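Local coordinates for protein VMS1 (Saccharomyces cerevisiae, PDB 5WHG) that cleaves peptidyl-tRNA as an endonuclease in ribosome-associated quality control, releasing incompletely made polypeptides for degradation, at residues His62-Asp66 and His225-Asn229; Gly216-Ile222 and Leu249-His255; Lys293-Gln297 and Ile325-Thr330. All blocks are in the same frame, centred on the assembly; numbering follows the deposited sequence.

Contact 1: residues His62-Asp66 and His225-Asn229; sequences HYQTD and HQRLN. With ZN (zinc ion), chain B.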
ATOM      1  N   HIS A  62       0.919 -19.305  12.289  1.00172.32           N
ATOM      2  CA  HIS A  62       1.437 -19.550  10.946  1.00170.03           C
ATOM      3  C   HIS A  62       1.090 -18.391  10.027  1.00162.80           C
ATOM      4  O   HIS A  62       0.257 -18.525   9.146  1.00163.95           O
ATOM      5  CB  HIS A  62       0.879 -20.868  10.387  1.00178.20           C
ATOM      6  CG  HIS A  62       1.054 -21.032   8.906  1.00178.88           C
ATOM      7  ND1 HIS A  62       2.265 -20.852   8.272  1.00178.09           N
ATOM      8  CD2 HIS A  62       0.159 -21.323   7.930  1.00177.71           C
ATOM      9  CE1 HIS A  62       2.113 -21.048   6.973  1.00174.79           C
ATOM     10  NE2 HIS A  62       0.844 -21.328   6.739  1.00173.85           N
ATOM     11  N   TYR A  63       1.714 -17.238  10.225  1.00160.50           N
ATOM     12  CA  TYR A  63       1.400 -16.117   9.349  1.00157.17           C
ATOM     13  C   TYR A  63       2.600 -15.194   9.227  1.00164.43           C
ATOM     14  O   TYR A  63       2.682 -14.376   8.301  1.00160.96           O
ATOM     15  CB  TYR A  63       0.166 -15.358   9.854  1.00149.98           C
ATOM     16  CG  TYR A  63      -1.091 -15.708   9.086  1.00138.19           C
ATOM     17  CD1 TYR A  63      -1.413 -15.046   7.925  1.00117.31           C
ATOM     18  CD2 TYR A  63      -1.946 -16.716   9.519  1.00148.34           C
ATOM     19  CE1 TYR A  63      -2.550 -15.370   7.213  1.00112.96           C
ATOM     20  CE2 TYR A  63      -3.086 -17.049   8.802  1.00140.31           C
ATOM     21  CZ  TYR A  63      -3.379 -16.366   7.649  1.00122.14           C
ATOM     22  OH  TYR A  63      -4.509 -16.672   6.926  1.00126.14           O
ATOM     23  N   GLN A  64       3.528 -15.320  10.173  1.00169.94           N
ATOM     24  CA  GLN A  64       4.835 -14.696  10.078  1.00168.27           C
ATOM     25  C   GLN A  64       5.919 -15.710   9.742  1.00167.44           C
ATOM     26  O   GLN A  64       7.089 -15.329   9.611  1.00168.94           O
ATOM     27  CB  GLN A  64       5.171 -13.960  11.381  1.00173.26           C
ATOM     28  CG  GLN A  64       5.407 -12.466  11.197  1.00173.39           C
ATOM     29  CD  GLN A  64       5.574 -11.728  12.513  1.00185.16           C
ATOM     30  OE1 GLN A  64       4.654 -11.060  12.983  1.00188.97           O
ATOM     31  NE2 GLN A  64       6.755 -11.838  13.111  1.00190.30           N
ATOM     32  N   THR A  65       5.556 -16.985   9.591  1.00163.94           N
ATOM     33  CA  THR A  65       6.505 -17.996   9.143  1.00160.62           C
ATOM     34  C   THR A  65       7.000 -17.670   7.741  1.00155.86           C
ATOM     35  O   THR A  65       6.254 -17.148   6.908  1.00159.81           O
ATOM     36  CB  THR A  65       5.853 -19.381   9.148  1.00160.18           C
ATOM     37  OG1 THR A  65       4.841 -19.433   8.138  1.00154.99           O
ATOM     38  CG2 THR A  65       5.216 -19.675  10.493  1.00162.25           C
ATOM     39  N   ASP A  66       8.268 -17.980   7.477  1.00152.75           N
ATOM     40  CA  ASP A  66       8.791 -17.775   6.134  1.00151.68           C
ATOM     41  C   ASP A  66       8.142 -18.710   5.123  1.00145.94           C
ATOM     42  O   ASP A  66       8.203 -18.435   3.921  1.00143.70           O
ATOM     43  CB  ASP A  66      10.307 -17.961   6.112  1.00166.10           C
ATOM     44  CG  ASP A  66      11.036 -16.882   6.886  1.00175.84           C
ATOM     45  OD1 ASP A  66      10.624 -15.704   6.787  1.00173.68           O
ATOM     46  OD2 ASP A  66      12.016 -17.215   7.595  1.00183.02           O
ATOM     47  N   HIS A 225       0.030  -6.280   2.789  1.00 70.67           N
ATOM     48  CA  HIS A 225      -0.750  -5.688   3.864  1.00 77.63           C
ATOM     49  C   HIS A 225      -0.516  -6.373   5.204  1.00 83.88           C
ATOM     50  O   HIS A 225      -0.871  -5.802   6.242  1.00 92.51           O
ATOM     51  CB  HIS A 225      -2.235  -5.702   3.502  1.00 80.92           C
ATOM     52  CG  HIS A 225      -2.571  -4.861   2.306  1.00 77.72           C
ATOM     53  ND1 HIS A 225      -3.868  -4.556   1.950  1.00 74.31           N
ATOM     54  CD2 HIS A 225      -1.778  -4.253   1.388  1.00 71.51           C
ATOM     55  CE1 HIS A 225      -3.861  -3.813   0.853  1.00 67.49           C
ATOM     56  NE2 HIS A 225      -2.605  -3.610   0.494  1.00 68.55           N
ATOM     57  N   GLN A 226       0.109  -7.548   5.222  1.00 80.11           N
ATOM     58  CA  GLN A 226       0.417  -8.208   6.481  1.00 86.15           C
ATOM     59  C   GLN A 226       1.692  -7.635   7.086  1.00 86.68           C
ATOM     60  O   GLN A 226       2.705  -7.498   6.395  1.00 87.99           O
ATOM     61  CB  GLN A 226       0.576  -9.714   6.272  1.00101.03           C
ATOM     62  CG  GLN A 226       0.575 -10.531   7.574  1.00115.39           C
ATOM     63  CD  GLN A 226      -0.839 -10.837   8.047  1.00130.47           C
ATOM     64  OE1 GLN A 226      -1.796 -10.144   7.685  1.00130.35           O
ATOM     65  NE2 GLN A 226      -0.982 -11.891   8.844  1.00140.20           N
ATOM     66  N   ARG A 227       1.653  -7.343   8.385  1.00 95.75           N
ATOM     67  CA  ARG A 227       2.804  -6.836   9.121  1.00 90.30           C
ATOM     68  C   ARG A 227       3.709  -7.977   9.591  1.00 93.64           C
ATOM     69  O   ARG A 227       3.484  -9.151   9.293  1.00 98.82           O
ATOM     70  CB  ARG A 227       2.339  -6.012  10.312  1.00 94.97           C
ATOM     71  CG  ARG A 227       2.079  -4.555  10.027  1.00 97.60           C
ATOM     72  CD  ARG A 227       1.838  -3.825  11.340  1.00104.47           C
ATOM     73  NE  ARG A 227       0.980  -4.604  12.233  1.00108.32           N
ATOM     74  CZ  ARG A 227       0.696  -4.266  13.488  1.00109.72           C
ATOM     75  NH1 ARG A 227       1.201  -3.157  14.017  1.00103.17           N
ATOM     76  NH2 ARG A 227      -0.098  -5.042  14.214  1.00110.55           N
ATOM     77  N   LEU A 228       4.741  -7.631  10.351  1.00112.92           N
ATOM     78  CA  LEU A 228       5.731  -8.601  10.810  1.00123.50           C
ATOM     79  C   LEU A 228       5.930  -8.453  12.322  1.00143.15           C
ATOM     80  O   LEU A 228       5.073  -7.946  13.057  1.00146.51           O
ATOM     81  CB  LEU A 228       7.047  -8.431  10.029  1.00114.70           C
ATOM     82  CG  LEU A 228       7.091  -8.561   8.493  1.00108.93           C
ATOM     83  CD1 LEU A 228       8.512  -8.367   7.959  1.00102.89           C
ATOM     84  CD2 LEU A 228       6.524  -9.881   7.973  1.00110.49           C
ATOM     85  N   ASN A 229       7.074  -8.932  12.807  1.00155.39           N
ATOM     86  CA  ASN A 229       7.473  -8.832  14.208  1.00157.74           C
ATOM     87  C   ASN A 229       7.447  -7.404  14.741  1.00150.83           C
ATOM     88  O   ASN A 229       8.499  -6.766  14.864  1.00147.68           O
ATOM     89  CB  ASN A 229       8.882  -9.400  14.379  1.00171.70           C
ATOM     90  CG  ASN A 229       8.895 -10.726  15.106  1.00185.07           C
ATOM     91  OD1 ASN A 229       7.949 -11.510  15.005  1.00186.84           O
ATOM     92  ND2 ASN A 229       9.971 -10.986  15.850  1.00189.84           N
TER
HETATM   93 ZN    ZN B 501       0.102 -19.856   4.733  1.00127.25          ZN

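Contact 2: residues Gly216-Ile222 and Leu249-His255; sequences GHFAGAI and LEHKTFH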
ATOM      1  N   GLY A 216      15.780  11.749 -11.659  1.00 99.63           N
ATOM      2  CA  GLY A 216      16.632  10.661 -12.080  1.00 94.85           C
ATOM      3  C   GLY A 216      16.629   9.475 -11.148  1.00 95.60           C
ATOM      4  O   GLY A 216      17.231   8.446 -11.485  1.00 90.73           O
ATOM      5  N   HIS A 217      15.958   9.588  -9.997  1.00 91.12           N
ATOM      6  CA  HIS A 217      15.845   8.519  -9.012  1.00 79.52           C
ATOM      7  C   HIS A 217      14.508   7.806  -9.141  1.00 87.32           C
ATOM      8  O   HIS A 217      13.467   8.429  -9.397  1.00 83.42           O
ATOM      9  CB  HIS A 217      15.973   9.045  -7.576  1.00 80.94           C
ATOM     10  CG  HIS A 217      17.256   9.760  -7.298  1.00 87.26           C
ATOM     11  ND1 HIS A 217      18.426   9.099  -6.984  1.00 89.83           N
ATOM     12  CD2 HIS A 217      17.551  11.084  -7.269  1.00 92.83           C
ATOM     13  CE1 HIS A 217      19.388   9.985  -6.789  1.00 92.52           C
ATOM     14  NE2 HIS A 217      18.882  11.195  -6.953  1.00 88.05           N
ATOM     15  N   PHE A 218      14.545   6.497  -8.913  1.00 87.26           N
ATOM     16  CA  PHE A 218      13.359   5.661  -8.858  1.00 73.88           C
ATOM     17  C   PHE A 218      13.445   4.786  -7.619  1.00 73.90           C
ATOM     18  O   PHE A 218      14.535   4.349  -7.238  1.00 90.37           O
ATOM     19  CB  PHE A 218      13.249   4.791 -10.119  1.00 66.40           C
ATOM     20  CG  PHE A 218      12.191   3.750 -10.040  1.00 74.68           C
ATOM     21  CD1 PHE A 218      10.856   4.068 -10.332  1.00 73.92           C
ATOM     22  CD2 PHE A 218      12.508   2.443  -9.675  1.00 81.08           C
ATOM     23  CE1 PHE A 218       9.847   3.086 -10.272  1.00 71.42           C
ATOM     24  CE2 PHE A 218      11.499   1.450  -9.606  1.00 81.45           C
ATOM     25  CZ  PHE A 218      10.166   1.778  -9.907  1.00 69.31           C
ATOM     26  N   ALA A 219      12.297   4.564  -6.982  1.00 68.74           N
ATOM     27  CA  ALA A 219      12.101   3.501  -5.999  1.00 70.20           C
ATOM     28  C   ALA A 219      10.695   2.928  -6.171  1.00 76.09           C
ATOM     29  O   ALA A 219       9.717   3.678  -6.214  1.00 82.38           O
ATOM     30  CB  ALA A 219      12.288   4.004  -4.571  1.00 62.97           C
ATOM     31  N   GLY A 220      10.600   1.604  -6.286  1.00 73.42           N
ATOM     32  CA  GLY A 220       9.319   0.935  -6.309  1.00 66.00           C
ATOM     33  C   GLY A 220       9.317  -0.236  -5.346  1.00 69.80           C
ATOM     34  O   GLY A 220      10.367  -0.777  -4.989  1.00 68.16           O
ATOM     35  N   ALA A 221       8.109  -0.613  -4.910  1.00 67.22           N
ATOM     36  CA  ALA A 221       7.960  -1.789  -4.060  1.00 64.80           C
ATOM     37  C   ALA A 221       6.561  -2.375  -4.208  1.00 69.51           C
ATOM     38  O   ALA A 221       5.606  -1.662  -4.522  1.00 73.75           O
ATOM     39  CB  ALA A 221       8.253  -1.445  -2.599  1.00 62.96           C
ATOM     40  N   ILE A 222       6.457  -3.691  -4.006  1.00 72.76           N
ATOM     41  CA  ILE A 222       5.183  -4.380  -3.799  1.00 71.16           C
ATOM     42  C   ILE A 222       5.086  -4.671  -2.300  1.00 72.90           C
ATOM     43  O   ILE A 222       5.895  -5.430  -1.754  1.00 78.21           O
ATOM     44  CB  ILE A 222       5.079  -5.673  -4.627  1.00 71.19           C
ATOM     45  CG1 ILE A 222       5.218  -5.409  -6.138  1.00 65.32           C
ATOM     46  CG2 ILE A 222       3.772  -6.387  -4.340  1.00 66.91           C
ATOM     47  CD1 ILE A 222       4.173  -4.450  -6.738  1.00 61.09           C
ATOM     48  N   LEU A 249       7.372  -7.420  -0.547  1.00 64.08           N
ATOM     49  CA  LEU A 249       7.556  -8.666  -1.273  1.00 73.40           C
ATOM     50  C   LEU A 249       8.581  -8.494  -2.380  1.00 82.69           C
ATOM     51  O   LEU A 249       9.393  -9.391  -2.623  1.00 89.53           O
ATOM     52  CB  LEU A 249       6.213  -9.151  -1.830  1.00 81.34           C
ATOM     53  CG  LEU A 249       5.101  -9.389  -0.794  1.00 82.24           C
ATOM     54  CD1 LEU A 249       3.899 -10.060  -1.407  1.00 76.49           C
ATOM     55  CD2 LEU A 249       5.623 -10.227   0.347  1.00 85.21           C
ATOM     56  N   GLU A 250       8.557  -7.353  -3.065  1.00 88.14           N
ATOM     57  CA  GLU A 250       9.626  -6.963  -3.974  1.00 82.85           C
ATOM     58  C   GLU A 250       9.947  -5.492  -3.745  1.00 84.24           C
ATOM     59  O   GLU A 250       9.126  -4.727  -3.231  1.00 87.20           O
ATOM     60  CB  GLU A 250       9.250  -7.195  -5.439  1.00 76.58           C
ATOM     61  CG  GLU A 250       8.538  -8.509  -5.748  1.00 92.79           C
ATOM     62  CD  GLU A 250       9.448  -9.732  -5.806  1.00 97.08           C
ATOM     63  OE1 GLU A 250      10.670  -9.590  -5.594  1.00 94.77           O
ATOM     64  OE2 GLU A 250       8.930 -10.844  -6.065  1.00 95.74           O
ATOM     65  N   HIS A 251      11.157  -5.093  -4.127  1.00 85.49           N
ATOM     66  CA  HIS A 251      11.526  -3.685  -4.042  1.00 88.48           C
ATOM     67  C   HIS A 251      12.725  -3.455  -4.940  1.00 91.34           C
ATOM     68  O   HIS A 251      13.612  -4.306  -5.018  1.00100.18           O
ATOM     69  CB  HIS A 251      11.864  -3.261  -2.609  1.00 74.69           C
ATOM     70  CG  HIS A 251      13.132  -3.859  -2.108  1.00 86.81           C
ATOM     71  ND1 HIS A 251      14.343  -3.205  -2.182  1.00 92.23           N
ATOM     72  CD2 HIS A 251      13.388  -5.078  -1.581  1.00 86.29           C
ATOM     73  CE1 HIS A 251      15.289  -3.993  -1.709  1.00 91.24           C
ATOM     74  NE2 HIS A 251      14.736  -5.132  -1.335  1.00 92.69           N
ATOM     75  N   LYS A 252      12.743  -2.307  -5.613  1.00 89.13           N
ATOM     76  CA  LYS A 252      13.838  -1.936  -6.496  1.00 85.47           C
ATOM     77  C   LYS A 252      14.089  -0.443  -6.355  1.00 80.29           C
ATOM     78  O   LYS A 252      13.146   0.322  -6.128  1.00 81.85           O
ATOM     79  CB  LYS A 252      13.521  -2.291  -7.959  1.00 92.52           C
ATOM     80  CG  LYS A 252      14.701  -2.869  -8.745  1.00106.46           C
ATOM     81  CD  LYS A 252      14.743  -4.395  -8.618  1.00123.54           C
ATOM     82  CE  LYS A 252      16.040  -4.983  -9.182  1.00137.70           C
ATOM     83  NZ  LYS A 252      16.101  -6.476  -9.068  1.00142.43           N
ATOM     84  N   THR A 253      15.361  -0.035  -6.439  1.00 81.01           N
ATOM     85  CA  THR A 253      15.736   1.374  -6.579  1.00 87.63           C
ATOM     86  C   THR A 253      16.951   1.475  -7.484  1.00102.65           C
ATOM     87  O   THR A 253      17.951   0.789  -7.253  1.00118.92           O
ATOM     88  CB  THR A 253      16.070   2.057  -5.238  1.00 86.52           C
ATOM     89  OG1 THR A 253      17.257   1.486  -4.691  1.00 87.18           O
ATOM     90  CG2 THR A 253      14.980   1.868  -4.235  1.00100.64           C
ATOM     91  N   PHE A 254      16.877   2.349  -8.489  1.00 99.55           N
ATOM     92  CA  PHE A 254      18.035   2.707  -9.301  1.00 97.48           C
ATOM     93  C   PHE A 254      17.994   4.195  -9.639  1.00 92.36           C
ATOM     94  O   PHE A 254      17.029   4.899  -9.327  1.00 86.58           O
ATOM     95  CB  PHE A 254      18.099   1.862 -10.570  1.00 91.63           C
ATOM     96  CG  PHE A 254      16.780   1.669 -11.237  1.00 90.65           C
ATOM     97  CD1 PHE A 254      16.205   2.682 -11.982  1.00 93.40           C
ATOM     98  CD2 PHE A 254      16.119   0.453 -11.145  1.00 95.90           C
ATOM     99  CE1 PHE A 254      14.977   2.479 -12.611  1.00 94.51           C
ATOM    100  CE2 PHE A 254      14.891   0.244 -11.773  1.00 81.82           C
ATOM    101  CZ  PHE A 254      14.326   1.257 -12.503  1.00 83.49           C
ATOM    102  N   HIS A 255      19.065   4.675 -10.282  1.00 94.09           N
ATOM    103  CA  HIS A 255      19.178   6.073 -10.687  1.00 91.95           C
ATOM    104  C   HIS A 255      19.826   6.190 -12.061  1.00 93.76           C
ATOM    105  O   HIS A 255      20.734   5.430 -12.403  1.00 98.86           O
ATOM    106  CB  HIS A 255      20.006   6.893  -9.681  1.00106.72           C
ATOM    107  CG  HIS A 255      20.624   8.138 -10.260  1.00112.72           C
ATOM    108  ND1 HIS A 255      19.938   9.327 -10.385  1.00113.59           N
ATOM    109  CD2 HIS A 255      21.867   8.373 -10.740  1.00110.71           C
ATOM    110  CE1 HIS A 255      20.733  10.240 -10.916  1.00114.80           C
ATOM    111  NE2 HIS A 255      21.908   9.685 -11.145  1.00118.11           N
TER

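Contact 3: residues Lys293-Gln297 and Ile325-Thr330; sequences KTDIQ and IFTDNT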
ATOM      1  N   LYS A 293      12.927   5.613 -18.466  1.00 91.87           N
ATOM      2  CA  LYS A 293      11.633   5.072 -18.862  1.00 89.84           C
ATOM      3  C   LYS A 293      11.690   3.573 -19.157  1.00 88.49           C
ATOM      4  O   LYS A 293      10.801   2.825 -18.739  1.00 82.05           O
ATOM      5  CB  LYS A 293      11.119   5.838 -20.078  1.00 97.17           C
ATOM      6  CG  LYS A 293       9.722   5.441 -20.503  1.00110.76           C
ATOM      7  CD  LYS A 293       9.417   5.961 -21.893  1.00122.73           C
ATOM      8  CE  LYS A 293       7.990   5.657 -22.305  1.00127.03           C
ATOM      9  NZ  LYS A 293       7.653   6.389 -23.557  1.00138.29           N
ATOM     10  N   THR A 294      12.709   3.112 -19.892  1.00 89.51           N
ATOM     11  CA  THR A 294      12.768   1.685 -20.199  1.00 85.98           C
ATOM     12  C   THR A 294      13.101   0.876 -18.948  1.00 87.53           C
ATOM     13  O   THR A 294      12.471  -0.163 -18.698  1.00 90.93           O
ATOM     14  CB  THR A 294      13.768   1.396 -21.336  1.00 84.95           C
ATOM     15  OG1 THR A 294      15.071   1.832 -20.960  1.00111.38           O
ATOM     16  CG2 THR A 294      13.384   2.133 -22.588  1.00 79.09           C
ATOM     17  N   ASP A 295      14.070   1.343 -18.145  1.00 77.70           N
ATOM     18  CA  ASP A 295      14.342   0.731 -16.841  1.00 85.73           C
ATOM     19  C   ASP A 295      13.064   0.527 -16.029  1.00 88.77           C
ATOM     20  O   ASP A 295      12.848  -0.544 -15.450  1.00 88.46           O
ATOM     21  CB  ASP A 295      15.323   1.586 -16.033  1.00 89.61           C
ATOM     22  CG  ASP A 295      16.734   1.548 -16.596  1.00105.99           C
ATOM     23  OD1 ASP A 295      17.208   0.450 -16.959  1.00112.56           O
ATOM     24  OD2 ASP A 295      17.371   2.617 -16.679  1.00106.59           O
ATOM     25  N   ILE A 296      12.210   1.550 -15.957  1.00 82.80           N
ATOM     26  CA  ILE A 296      11.029   1.433 -15.107  1.00 80.28           C
ATOM     27  C   ILE A 296       9.991   0.547 -15.768  1.00 82.96           C
ATOM     28  O   ILE A 296       9.357  -0.289 -15.112  1.00 83.59           O
ATOM     29  CB  ILE A 296      10.456   2.821 -14.769  1.00 82.34           C
ATOM     30  CG1 ILE A 296      11.336   3.528 -13.734  1.00 84.24           C
ATOM     31  CG2 ILE A 296       9.012   2.703 -14.267  1.00 73.34           C
ATOM     32  CD1 ILE A 296      11.147   5.040 -13.689  1.00 90.56           C
ATOM     33  N   GLN A 297       9.812   0.696 -17.080  1.00 78.90           N
ATOM     34  CA  GLN A 297       8.924  -0.220 -17.769  1.00 77.59           C
ATOM     35  C   GLN A 297       9.387  -1.662 -17.619  1.00 79.66           C
ATOM     36  O   GLN A 297       8.562  -2.579 -17.641  1.00 87.66           O
ATOM     37  CB  GLN A 297       8.800   0.193 -19.224  1.00 83.30           C
ATOM     38  CG  GLN A 297       8.022   1.471 -19.308  1.00 94.66           C
ATOM     39  CD  GLN A 297       7.737   1.929 -20.710  1.00107.42           C
ATOM     40  OE1 GLN A 297       6.849   2.749 -20.907  1.00113.54           O
ATOM     41  NE2 GLN A 297       8.504   1.436 -21.689  1.00109.55           N
ATOM     42  N   ILE A 325       5.636   7.840 -17.616  1.00101.89           N
ATOM     43  CA  ILE A 325       6.447   6.623 -17.664  1.00104.92           C
ATOM     44  C   ILE A 325       5.636   5.408 -17.240  1.00104.35           C
ATOM     45  O   ILE A 325       5.904   4.284 -17.686  1.00115.12           O
ATOM     46  CB  ILE A 325       7.707   6.764 -16.786  1.00114.90           C
ATOM     47  CG1 ILE A 325       8.574   7.932 -17.248  1.00120.85           C
ATOM     48  CG2 ILE A 325       8.534   5.476 -16.795  1.00114.52           C
ATOM     49  CD1 ILE A 325       9.800   8.112 -16.398  1.00123.87           C
ATOM     50  N   PHE A 326       4.629   5.597 -16.396  1.00 91.68           N
ATOM     51  CA  PHE A 326       3.945   4.457 -15.809  1.00 92.74           C
ATOM     52  C   PHE A 326       2.779   3.950 -16.646  1.00 92.76           C
ATOM     53  O   PHE A 326       2.266   2.858 -16.356  1.00 88.48           O
ATOM     54  CB  PHE A 326       3.478   4.810 -14.390  1.00 85.11           C
ATOM     55  CG  PHE A 326       4.607   5.019 -13.441  1.00 79.41           C
ATOM     56  CD1 PHE A 326       5.236   6.261 -13.349  1.00 79.06           C
ATOM     57  CD2 PHE A 326       5.075   3.970 -12.669  1.00 77.82           C
ATOM     58  CE1 PHE A 326       6.318   6.468 -12.492  1.00 73.49           C
ATOM     59  CE2 PHE A 326       6.143   4.167 -11.793  1.00 87.32           C
ATOM     60  CZ  PHE A 326       6.766   5.426 -11.712  1.00 84.31           C
ATOM     61  N   THR A 327       2.364   4.701 -17.674  1.00 88.14           N
ATOM     62  CA  THR A 327       1.198   4.354 -18.489  1.00 99.43           C
ATOM     63  C   THR A 327       1.448   4.379 -19.984  1.00108.41           C
ATOM     64  O   THR A 327       0.624   3.841 -20.733  1.00103.21           O
ATOM     65  CB  THR A 327       0.031   5.305 -18.202  1.00 96.29           C
ATOM     66  OG1 THR A 327       0.446   6.657 -18.475  1.00 94.51           O
ATOM     67  CG2 THR A 327      -0.441   5.149 -16.750  1.00 87.42           C
ATOM     68  N   ASP A 328       2.523   5.009 -20.445  1.00117.99           N
ATOM     69  CA  ASP A 328       2.883   5.036 -21.853  1.00121.11           C
ATOM     70  C   ASP A 328       3.338   3.647 -22.293  1.00120.06           C
ATOM     71  O   ASP A 328       4.513   3.309 -22.156  1.00115.02           O
ATOM     72  CB  ASP A 328       3.970   6.097 -22.063  1.00125.41           C
ATOM     73  CG  ASP A 328       4.531   6.129 -23.471  1.00137.32           C
ATOM     74  OD1 ASP A 328       4.131   5.332 -24.348  1.00141.19           O
ATOM     75  OD2 ASP A 328       5.406   6.989 -23.694  1.00144.17           O
ATOM     76  N   ASN A 329       2.409   2.830 -22.794  1.00126.77           N
ATOM     77  CA  ASN A 329       2.736   1.560 -23.450  1.00130.19           C
ATOM     78  C   ASN A 329       3.371   0.564 -22.474  1.00126.84           C
ATOM     79  O   ASN A 329       4.382  -0.076 -22.773  1.00135.42           O
ATOM     80  CB  ASN A 329       3.643   1.804 -24.660  1.00141.23           C
ATOM     81  CG  ASN A 329       3.561   0.698 -25.683  1.00147.67           C
ATOM     82  OD1 ASN A 329       2.503   0.101 -25.874  1.00154.32           O
ATOM     83  ND2 ASN A 329       4.679   0.417 -26.349  1.00145.89           N
ATOM     84  N   THR A 330       2.764   0.429 -21.294  1.00117.00           N
ATOM     85  CA  THR A 330       3.298  -0.467 -20.271  1.00107.89           C
ATOM     86  C   THR A 330       2.290  -1.557 -19.911  1.00 98.55           C
ATOM     87  O   THR A 330       1.433  -1.914 -20.725  1.00 93.86           O
ATOM     88  CB  THR A 330       3.690   0.322 -19.015  1.00107.48           C
ATOM     89  OG1 THR A 330       2.514   0.730 -18.317  1.00102.99           O
ATOM     90  CG2 THR A 330       4.466   1.564 -19.378  1.00113.25           C
TER

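Contact 1: residues His62-Asp66 and His225-Asn229
The backbones of Y63-Q64 and Q226-L228 run past each other as two irregular loops that draw together along their length: the CA atoms of Y63 and Q226 are 8.5 Å apart, those of Q64 and L228 6.2 Å. No hydrogen bond joins them, and what contact there is comes largely from side chains. Q226 starts with CG anti to its N and then bends at chi2 (84°), a turn that brings its amide to the tyrosine; NE2 comes 3.3 Å from Y63 CD1, obliquely, the amide and ring planes being 42° apart. Glutamine suits this partly exposed place, since its flexible chain can lay a polar amide beside the aromatic carbons. Q64 extends across L228, with Q64 CG 3.9 Å from L228 CA, and its amide ends beside that of N229, where the modelled overlap is doubtful. R227 turns instead to a salt bridge with D26. Behind the contact, H62 binds the zinc ion through NE2 at 2.6 Å. The other ring nitrogen, H62 ND1, donates to T65 OG1 (2.9 Å), so metal and hydroxyl together fix the rotation of the imidazole. T65 OG1 also takes the N-H of H68, making threonine the N-cap of helix 66-76. C46, C49 and H68 complete the Cys2His2 zinc site of a C2H2 zinc finger, resting by its histidine loop on the VLRF1 domain.

Contact 2: residues Gly216-Ile222 and Leu249-His255
F218 lies against F254 on one face of an antiparallel strand pair. CB of F218 is 3.8 Å from F254 CE1, and CG remains near the same ring. F218 CD2 then comes over the face of F254, near its rim, at 3.6 Å from F254 CZ; F218 CE2 passes 4.0 Å from K252 O. The two planes are 21° apart but slid so that the rings barely overlap, and CD1 of F218, across the ring from CD2, meets I296. G220, two residues on, lacks a CB that would clash with the F218 ring. On the opposite face A219 CB touches T253 CG2 at 3.5 Å; the small A219 and A221 let L354 of helix 351-362 pack close, while T253 meets V351 of the same helix. There H217 CG stands anti to its carbonyl carbon (chi1 -58°), which sets the imidazole face against H255, with H217 CE1 3.7 Å from H255 ND1. With alanine in place of H217, the ring of H255 would probably lose the imidazole beside it, and R348 and P349 a packing partner. The backbones are tied by paired bonds between G220 and K252, each 2.9 Å from N to O, and by I222 N to E250 O. L249 and E250 both lie opposite I222, a classic beta bulge where strand 247-255 turns a corner; within this chain that strand is outermost in the mixed VLRF1 sheet.

Contact 3: residues Lys293-Gln297 and Ile325-Thr330
K293 and D328 are brought together by matching first torsions: in each, CG stands anti to the backbone N (chi1 -175° and 174°). The lysine chain continues fully extended from the helix, while the aspartate reaches out from the loop, and the two meet at about a right angle. K293 NZ and D328 OD2 form a salt bridge, modelled too short for its length to be trusted. The pairing suits both residues, a long aliphatic stem ending in a charge that can span from helix to loop and a short acid to receive it. Under that stem lies I325: its CG2, also anti to the backbone N, sits 3.7 Å from K293 CA and 3.8 Å from I296 CG2. The CG2 branch thus touches two residues about one turn apart on the helix, which suits a beta-branched isoleucine. I296 CG2 also touches F326 CE2 at 4.1 Å, approaching that ring obliquely. Further along, Q297 lays its CG against the methyl of T330, with Q297 CG to T330 CG2 at 3.6 Å. The hydroxyl is used inside the loop, T330 OG1 donating to F326 O (2.9 Å) and also pairing with L332 N, which holds the turn closed. Helix 292-302 and the loop thus lie side by side on the same sheet, I296 packing on F218, F254 and V213 of strands 217-224, 247-255 and 207-214, F326 on F218 and V213.

The three contacts follow a line across the chain. Contact 1, at the zinc finger, has its centre about 22 Å from that of contact 2; contacts 2 and 3 are about 13 Å apart between centres, contacts 1 and 3 about 32 Å. Contacts 1 and 2 interleave in sequence, for strand 217-224 runs directly into loop 225-229, whereas contact 3 opens only after contact 2 has closed. Contacts 2 and 3 share a hydrophobic layer, where F218 CD1 meets I296 CG1 at 3.5 Å, so helix 292-302 packs on one face of the VLRF1 sheet. Between strand 247-255 and this helix comes the unmodelled stretch 259-289, which holds Q267, inferred to be the active-site residue.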